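Local coordinates for protein 3-hydroxy-3-methylglutaryl-CoA lyase (PDB 6NDS) that belongs to the HMGL-like family of TIM-barrel lyases and binds a zinc ion and coenzyme A, at residues N226-Y231 with E268-P273; R198-V203 with V233-F238. All coordinates share one frame; numbering follows the deposited sequence.

Interaction 1: residues N226-Y231 with E268-P273; sequences NVLAAY and EEIGIP. With ACT (acetate ion), chain D.
Ile-272 lays its terminal methyl over one face of the Tyr-231 ring, with CD1 3.8 Å from the ring centroid and only 13° off the ring normal, a CH-pi contact made almost over the centre. The side chains approach head-on. With CG anti to its backbone N (chi1 -175°), Tyr-231 stretches out from helix 223-232, while Ile-272, nearly straight beyond CB (chi2 175°), drives CD1 onto the ring. Its CG2 lies 3.9 Å from Tyr-231 CE1, and both arms of the isoleucine follow the flat surface. One turn before Tyr-231, Leu-228 meets Ile-270 of helix 260-270 end to end, their CD1 methyls 4.1 Å apart. Leu-228 CD1 is also 4.2 Å from Ile-272 CD1, joining the two pairs into one apolar cluster. Gly-271, the first residue past helix 260-270, takes positive phi, where a CB would press on the preceding carbonyl O. The tyrosine suits a place where a flat apolar face must end in a polar group: its OH hydrogen-bonds to Asp-14 O, and O of an acetate ion, probably from the crystallisation liquor, lies 3.0 Å from Tyr-231 OH at the ring edge. Thr-225 and Val-194 of the second subunit pack on Leu-228 and Ile-270. Helix 223-232 packs against the C-terminal end of helix 260-270 and the loop that follows it, in the outer helical layer of a TIM barrel, beside the dimer interface.

Interaction 2: residues R198-V203 with V233-F238; sequences RIVSHV and VGARRF. With ACT (acetate ion), chain E.
Val-200 overlaps Val-233 where helix 193-203 meets the loop that follows helix 223-232, its CG1 3.7 Å from CG2 of Val-233. The two valines cross at a slant. The same CG1 also meets the methyl of Ala-235, at 3.9 Å from its CB; a chi1 of 169° swings CG1 away from the backbone N, to where it touches both methyls. A short, branched residue on each side suits so close an approach of backbones, and alanine lets the incoming chain pass near the helix. At the more exposed margin Ser-201 sets its OG against Val-233, 3.6 Å from CB. That hydroxyl hydrogen-bonds to Lys-197 O one turn back in its own helix while its flank packs on Val-233.

Gly-234, at positive phi, is the C' residue of a Schellman motif that closes helix 223-232. Beyond it, Arg-236 NH1 donates to Ala-235 O (2.9 Å), approaching from above the carbonyl plane; the same NH1 also bonds to Tyr-231 O near that helix end. Away from the packing, Arg-198 NH1 bonds to OXT of an acetate ion, probably from the crystallisation liquor, at 3.1 Å, and NH2 of Arg-198 forms a salt bridge with Glu-164. Val-200 and Ala-235 both rest on Leu-214 of strand 212-216, placing the contact where helix 193-203 flanks the turn from helix 223-232 into strand 237-240.

Overall arrangement
The two interactions lie about 13 Å apart, centre to centre, on the same side of the chain's centre, and their segments alternate in sequence: 198-203, 226-231, 233-238, then 268-273. Helix 223-232 carries half of interaction 1 and runs straight into the 233-238 half of interaction 2. The turn into strand 237-240 joins them directly: Ala-235 N bonds to Ala-230 O, Arg-236 NH1 to Tyr-231 O, and Phe-238 packs against Val-227 and Ala-230. Interaction 1 lies between helix 223-232 and the end of helix 260-270, and interaction 2 between helix 193-203 and the loop into strand 237-240; both belong to the later beta-alpha units of the TIM barrel.

Interaction 1: residues N226-Y231 with E268-P273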
# COMPACT_ATOMS: atom_id res chain seq x y z
N ASN A 226 3.06 0.69 7.83
CA ASN A 226 3.67 0.14 9.05
C ASN A 226 5.17 0.38 9.09
O ASN A 226 5.74 0.59 10.17
CB ASN A 226 3.36 -1.36 9.15
CG ASN A 226 1.92 -1.64 9.48
OD1 ASN A 226 1.23 -0.84 10.12
ND2 ASN A 226 1.43 -2.83 9.06
N VAL A 227 5.86 0.30 7.94
CA VAL A 227 7.28 0.65 7.89
C VAL A 227 7.48 2.08 8.38
O VAL A 227 8.35 2.35 9.21
CB VAL A 227 7.85 0.49 6.47
CG1 VAL A 227 9.26 1.12 6.39
CG2 VAL A 227 7.91 -0.98 6.12
N LEU A 228 6.73 3.02 7.81
CA LEU A 228 6.94 4.42 8.17
C LEU A 228 6.60 4.67 9.64
O LEU A 228 7.29 5.44 10.32
CB LEU A 228 6.11 5.32 7.24
CG LEU A 228 6.52 6.80 7.19
CD1 LEU A 228 7.99 6.94 6.83
CD2 LEU A 228 5.64 7.56 6.19
N ALA A 229 5.55 4.01 10.15
CA ALA A 229 5.22 4.15 11.57
C ALA A 229 6.35 3.63 12.45
O ALA A 229 6.69 4.26 13.47
CB ALA A 229 3.92 3.42 11.90
N ALA A 230 6.93 2.48 12.10
CA ALA A 230 8.07 1.96 12.86
C ALA A 230 9.27 2.89 12.77
O ALA A 230 9.97 3.13 13.77
CB ALA A 230 8.44 0.56 12.36
N TYR A 231 9.55 3.42 11.57
CA TYR A 231 10.65 4.36 11.40
C TYR A 231 10.47 5.59 12.28
O TYR A 231 11.44 6.10 12.87
CB TYR A 231 10.76 4.77 9.93
CG TYR A 231 11.95 5.66 9.62
CD1 TYR A 231 13.17 5.12 9.24
CD2 TYR A 231 11.85 7.04 9.72
CE1 TYR A 231 14.26 5.93 8.96
CE2 TYR A 231 12.93 7.86 9.45
CZ TYR A 231 14.12 7.30 9.07
OH TYR A 231 15.19 8.14 8.80
N GLU A 268 13.27 7.10 -1.14
CA GLU A 268 13.91 8.03 -2.05
C GLU A 268 13.08 9.30 -2.22
O GLU A 268 13.62 10.42 -2.23
CB GLU A 268 14.17 7.33 -3.39
CG GLU A 268 15.00 8.13 -4.36
CD GLU A 268 16.02 7.29 -5.14
OE1 GLU A 268 16.51 6.25 -4.63
OE2 GLU A 268 16.35 7.72 -6.26
N GLU A 269 11.76 9.16 -2.31
CA GLU A 269 10.89 10.33 -2.47
C GLU A 269 10.78 11.15 -1.19
O GLU A 269 10.68 12.38 -1.25
CB GLU A 269 9.50 9.88 -2.93
CG GLU A 269 9.51 9.34 -4.36
CD GLU A 269 10.00 10.39 -5.35
OE1 GLU A 269 9.35 11.45 -5.46
OE2 GLU A 269 11.05 10.17 -6.00
N ILE A 270 10.75 10.50 -0.02
CA ILE A 270 10.63 11.22 1.24
C ILE A 270 11.93 11.91 1.60
O ILE A 270 11.92 13.00 2.19
CB ILE A 270 10.21 10.23 2.35
CG1 ILE A 270 8.74 9.84 2.20
CG2 ILE A 270 10.45 10.82 3.74
CD1 ILE A 270 8.37 8.72 3.19
N GLY A 271 13.06 11.32 1.25
CA GLY A 271 14.35 11.80 1.68
C GLY A 271 15.01 10.95 2.75
O GLY A 271 15.97 11.42 3.38
N ILE A 272 14.53 9.73 2.98
CA ILE A 272 15.17 8.79 3.90
C ILE A 272 16.31 8.10 3.17
O ILE A 272 16.09 7.48 2.12
CB ILE A 272 14.16 7.77 4.44
CG1 ILE A 272 13.11 8.45 5.33
CG2 ILE A 272 14.88 6.67 5.21
CD1 ILE A 272 12.02 7.50 5.79
N PRO A 273 17.55 8.17 3.66
CA PRO A 273 18.65 7.51 2.94
C PRO A 273 18.50 6.00 2.93
O PRO A 273 18.01 5.39 3.88
CB PRO A 273 19.89 7.94 3.73
CG PRO A 273 19.49 9.19 4.45
CD PRO A 273 18.04 8.96 4.80
C ACT D . 14.79 11.79 7.13
O ACT D . 14.88 11.02 8.13
OXT ACT D . 13.75 12.29 6.60
CH3 ACT D . 16.13 12.18 6.44

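Interaction 2: residues R198-V203 with V233-F238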
# COMPACT_ATOMS: atom_id res chain seq x y z
N ARG A 198 3.50 1.02 19.27
CA ARG A 198 3.53 0.56 20.66
C ARG A 198 4.54 -0.57 20.85
O ARG A 198 5.35 -0.54 21.78
CB ARG A 198 2.13 0.13 21.09
CG ARG A 198 2.08 -0.52 22.46
CD ARG A 198 0.64 -0.78 22.90
NE ARG A 198 -0.05 -1.75 22.05
CZ ARG A 198 -0.97 -1.44 21.13
NH1 ARG A 198 -1.32 -0.18 20.94
NH2 ARG A 198 -1.55 -2.40 20.43
N ILE A 199 4.49 -1.57 19.97
CA ILE A 199 5.36 -2.73 20.13
C ILE A 199 6.81 -2.35 19.85
O ILE A 199 7.72 -2.74 20.61
CB ILE A 199 4.90 -3.89 19.22
CG1 ILE A 199 3.59 -4.49 19.75
CG2 ILE A 199 5.99 -4.96 19.14
CD1 ILE A 199 2.98 -5.59 18.85
N VAL A 200 7.06 -1.58 18.79
CA VAL A 200 8.44 -1.23 18.45
C VAL A 200 9.04 -0.32 19.52
O VAL A 200 10.21 -0.49 19.89
CB VAL A 200 8.50 -0.58 17.06
CG1 VAL A 200 9.88 0.03 16.83
CG2 VAL A 200 8.19 -1.61 15.97
N SER A 201 8.27 0.66 20.02
CA SER A 201 8.78 1.50 21.10
C SER A 201 9.21 0.65 22.28
O SER A 201 10.26 0.90 22.88
CB SER A 201 7.73 2.52 21.53
OG SER A 201 7.43 3.41 20.47
N HIS A 202 8.42 -0.36 22.63
CA HIS A 202 8.75 -1.15 23.81
C HIS A 202 9.98 -2.02 23.55
O HIS A 202 10.87 -2.11 24.40
CB HIS A 202 7.57 -2.01 24.23
CG HIS A 202 7.83 -2.83 25.46
ND1 HIS A 202 7.75 -2.32 26.73
CD2 HIS A 202 8.22 -4.12 25.60
CE1 HIS A 202 8.04 -3.26 27.61
NE2 HIS A 202 8.33 -4.37 26.94
N VAL A 203 10.06 -2.65 22.37
CA VAL A 203 11.20 -3.51 22.10
C VAL A 203 12.48 -2.68 22.02
O VAL A 203 13.55 -3.13 22.45
CB VAL A 203 10.96 -4.36 20.84
CG1 VAL A 203 12.20 -5.15 20.49
CG2 VAL A 203 9.81 -5.31 21.08
N VAL A 233 9.27 5.89 15.18
CA VAL A 233 9.62 5.65 16.58
C VAL A 233 11.01 5.04 16.73
O VAL A 233 11.37 4.59 17.82
CB VAL A 233 8.56 4.80 17.30
CG1 VAL A 233 7.23 5.56 17.38
CG2 VAL A 233 8.37 3.44 16.64
N GLY A 234 11.82 5.04 15.66
CA GLY A 234 13.24 4.74 15.76
C GLY A 234 13.73 3.48 15.08
O GLY A 234 14.94 3.25 15.05
N ALA A 235 12.85 2.65 14.51
CA ALA A 235 13.31 1.44 13.86
C ALA A 235 13.97 1.77 12.52
O ALA A 235 13.58 2.73 11.84
CB ALA A 235 12.15 0.47 13.63
N ARG A 236 14.98 0.98 12.16
CA ARG A 236 15.76 1.28 10.96
C ARG A 236 16.01 0.09 10.03
O ARG A 236 16.31 0.33 8.85
CB ARG A 236 17.13 1.89 11.35
CG ARG A 236 17.01 3.23 12.08
CD ARG A 236 16.52 4.31 11.12
NE ARG A 236 16.47 5.65 11.70
CZ ARG A 236 15.40 6.19 12.28
NH1 ARG A 236 14.27 5.49 12.38
NH2 ARG A 236 15.44 7.43 12.75
N ARG A 237 15.89 -1.15 10.49
CA ARG A 237 16.18 -2.32 9.65
C ARG A 237 14.88 -2.98 9.22
O ARG A 237 14.05 -3.31 10.08
CB ARG A 237 17.05 -3.33 10.41
CG ARG A 237 18.45 -2.79 10.82
CD ARG A 237 19.25 -3.75 11.72
NE ARG A 237 19.36 -5.07 11.11
CZ ARG A 237 19.86 -6.15 11.70
NH1 ARG A 237 20.36 -6.08 12.93
NH2 ARG A 237 19.87 -7.30 11.04
N PHE A 238 14.70 -3.18 7.91
CA PHE A 238 13.43 -3.69 7.38
C PHE A 238 13.69 -4.73 6.30
O PHE A 238 14.48 -4.48 5.39
CB PHE A 238 12.56 -2.55 6.80
CG PHE A 238 12.13 -1.55 7.83
CD1 PHE A 238 10.93 -1.70 8.50
CD2 PHE A 238 12.94 -0.47 8.15
CE1 PHE A 238 10.52 -0.79 9.46
CE2 PHE A 238 12.55 0.46 9.10
CZ PHE A 238 11.34 0.32 9.76
C ACT E . -4.25 -0.55 18.52
O ACT E . -3.92 -1.71 18.14
OXT ACT E . -4.12 -0.02 19.65
CH3 ACT E . -4.93 0.35 17.45